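Local atomic coordinates of cyanophage-like gp41-1 intein (Metagenome, PDB entry 6QAZ), a protein that probably carries out protein splicing in trans, as a naturally split intein that excises itself while joining its flanking sequences by a peptide bond. Residues K8-T13 with M17-N22. Numbering follows the deposited sequence.
Sequences KTQVQT and MKEISN
The carbonyl oxygen of V11 is approached by two backbone groups of M17 and K18. K18 N gives it a nearly straight hydrogen bond (2.8 Å from N to V11 O, 169° at the hydrogen), and M17 CA adds a C-H...O contact. M17, K18 and Q12 each adopt two conformers; in those described here, a bend of the M17 chain at chi2 (-66°) brings SD to 3.5 Å from V11 O. The terminal CE then passes obliquely across Q12, 3.7 Å from Q12 OE1, an oxygen hydrogen-bonded to K90. V11 N returns the pairing to K18 O at 2.9 Å, making V11 and K18 the hydrogen-bonded pair of an antiparallel beta-hairpin, flanked by the non-hydrogen-bonded pairs Q10-E19 and Q12-M17. This small two-stranded unit lies near the N-terminus of the all-beta intein (HINT) fold. On the V11 face, the aliphatic part of the extended K18 chain crosses T13 at about a right angle, with K18 CD 3.7 Å from T13 CG2, before NZ forms a salt bridge with D27. V11 and I20 pack against F119 of strand 118-121. Where the second strand turns into the 3-10 segment 20-22, I20 N still bonds T9 O (2.8 Å). At the start of segment 8-13, K8 bends at chi3 and chi4 to run beside E19, and its NZ meets the syn lone pair of E19 OE2 at 2.7 Å in a salt bridge.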
loop_
_atom_site.group_PDB
_atom_site.type_symbol
_atom_site.label_atom_id
_atom_site.label_comp_id
_atom_site.label_asym_id
_atom_site.label_seq_id
_atom_site.Cartn_x
_atom_site.Cartn_y
_atom_site.Cartn_z
ATOM N N LYS A 8 4.487 -9.915 1.247
ATOM C CA LYS A 8 5.909 -9.571 1.170
ATOM C C LYS A 8 6.121 -8.084 0.955
ATOM O O LYS A 8 7.274 -7.644 0.847
ATOM C CB LYS A 8 6.582 -10.381 0.079
ATOM C CG LYS A 8 6.524 -11.884 0.379
ATOM C CD LYS A 8 7.437 -12.798 -0.312
ATOM C CE LYS A 8 8.910 -12.431 -0.328
ATOM N NZ LYS A 8 9.730 -12.800 0.857
ATOM N N THR A 9 5.060 -7.294 0.912
ATOM C CA THR A 9 5.192 -5.833 0.832
ATOM C C THR A 9 6.048 -5.345 1.986
ATOM O O THR A 9 5.782 -5.728 3.133
ATOM C CB THR A 9 3.804 -5.199 0.937
ATOM O OG1 THR A 9 2.913 -5.734 -0.058
ATOM C CG2 THR A 9 3.868 -3.703 0.768
ATOM N N GLN A 10 7.013 -4.485 1.732
ATOM C CA GLN A 10 7.874 -3.960 2.791
ATOM C C GLN A 10 7.385 -2.597 3.268
ATOM O O GLN A 10 7.014 -1.733 2.481
ATOM C CB GLN A 10 9.320 -3.890 2.370
ATOM C CG GLN A 10 9.959 -5.265 2.283
ATOM C CD GLN A 10 11.383 -5.151 1.816
ATOM O OE1 GLN A 10 11.642 -4.732 0.679
ATOM N NE2 GLN A 10 12.337 -5.452 2.679
ATOM N N VAL A 11 7.407 -2.430 4.575
ATOM C CA VAL A 11 7.099 -1.147 5.238
ATOM C C VAL A 11 8.296 -0.803 6.117
ATOM O O VAL A 11 9.063 -1.673 6.532
ATOM C CB VAL A 11 5.795 -1.240 6.041
ATOM C CG1 VAL A 11 4.636 -1.538 5.119
ATOM C CG2 VAL A 11 5.875 -2.250 7.166
ATOM N N GLN A 12 8.459 0.478 6.395
ATOM C CA GLN A 12 9.610 0.989 7.139
ATOM C C GLN A 12 9.218 1.220 8.602
ATOM O O GLN A 12 8.344 2.054 8.864
ATOM C CB GLN A 12 10.046 2.267 6.447
ATOM C CG GLN A 12 11.413 2.707 6.887
ATOM C CD GLN A 12 11.964 3.815 6.033
ATOM O OE1 GLN A 12 11.555 4.074 4.903
ATOM N NE2 GLN A 12 12.932 4.482 6.594
ATOM N N THR A 13 9.859 0.514 9.513
ATOM C CA THR A 13 9.687 0.743 10.954
ATOM C C THR A 13 10.919 1.458 11.448
ATOM O O THR A 13 11.972 1.445 10.796
ATOM C CB THR A 13 9.431 -0.550 11.720
ATOM O OG1 THR A 13 10.666 -1.248 11.902
ATOM C CG2 THR A 13 8.380 -1.412 11.077
ATOM N N MET A 17 13.259 -2.173 7.732
ATOM C CA MET A 17 12.165 -2.613 6.865
ATOM C C MET A 17 11.629 -3.936 7.383
ATOM O O MET A 17 12.390 -4.801 7.798
ATOM C CB MET A 17 12.669 -2.818 5.434
ATOM C CG MET A 17 12.998 -1.565 4.653
ATOM S SD MET A 17 11.524 -0.561 4.314
ATOM C CE MET A 17 12.302 0.757 3.387
ATOM N N LYS A 18 10.338 -4.080 7.326
ATOM C CA LYS A 18 9.658 -5.326 7.686
ATOM C C LYS A 18 8.684 -5.710 6.583
ATOM O O LYS A 18 8.054 -4.831 5.992
ATOM C CB LYS A 18 8.867 -5.187 8.995
ATOM C CG LYS A 18 9.704 -4.952 10.233
ATOM C CD LYS A 18 8.913 -5.065 11.519
ATOM C CE LYS A 18 9.734 -4.728 12.746
ATOM N NZ LYS A 18 9.000 -4.990 14.001
ATOM N N GLU A 19 8.522 -7.000 6.346
ATOM C CA GLU A 19 7.416 -7.454 5.504
ATOM C C GLU A 19 6.124 -7.272 6.281
ATOM O O GLU A 19 6.047 -7.510 7.506
ATOM C CB GLU A 19 7.581 -8.902 5.072
ATOM C CG GLU A 19 8.738 -9.063 4.085
ATOM C CD GLU A 19 8.944 -10.494 3.563
ATOM O OE1 GLU A 19 8.296 -11.436 4.071
ATOM O OE2 GLU A 19 9.704 -10.678 2.603
ATOM N N ILE A 20 5.073 -6.851 5.587
ATOM C CA ILE A 20 3.828 -6.494 6.272
ATOM C C ILE A 20 3.224 -7.717 6.965
ATOM O O ILE A 20 2.524 -7.543 7.973
ATOM C CB ILE A 20 2.876 -5.781 5.310
ATOM C CG1 ILE A 20 1.803 -5.011 6.066
ATOM C CG2 ILE A 20 2.334 -6.709 4.259
ATOM C CD1 ILE A 20 0.909 -4.190 5.200
ATOM N N SER A 21 3.465 -8.921 6.465
ATOM C CA SER A 21 3.005 -10.141 7.142
ATOM C C SER A 21 3.589 -10.292 8.540
ATOM O O SER A 21 3.049 -11.079 9.308
ATOM C CB SER A 21 3.383 -11.355 6.307
ATOM O OG SER A 21 4.809 -11.456 6.228
ATOM N N ASN A 22 4.668 -9.590 8.863
ATOM C CA ASN A 22 5.316 -9.684 10.174
ATOM C C ASN A 22 4.921 -8.501 11.075
ATOM O O ASN A 22 5.369 -8.480 12.212
ATOM C CB ASN A 22 6.822 -9.782 10.000
ATOM C CG ASN A 22 7.262 -11.048 9.308
ATOM O OD1 ASN A 22 6.621 -12.092 9.459
ATOM N ND2 ASN A 22 8.332 -10.995 8.527
#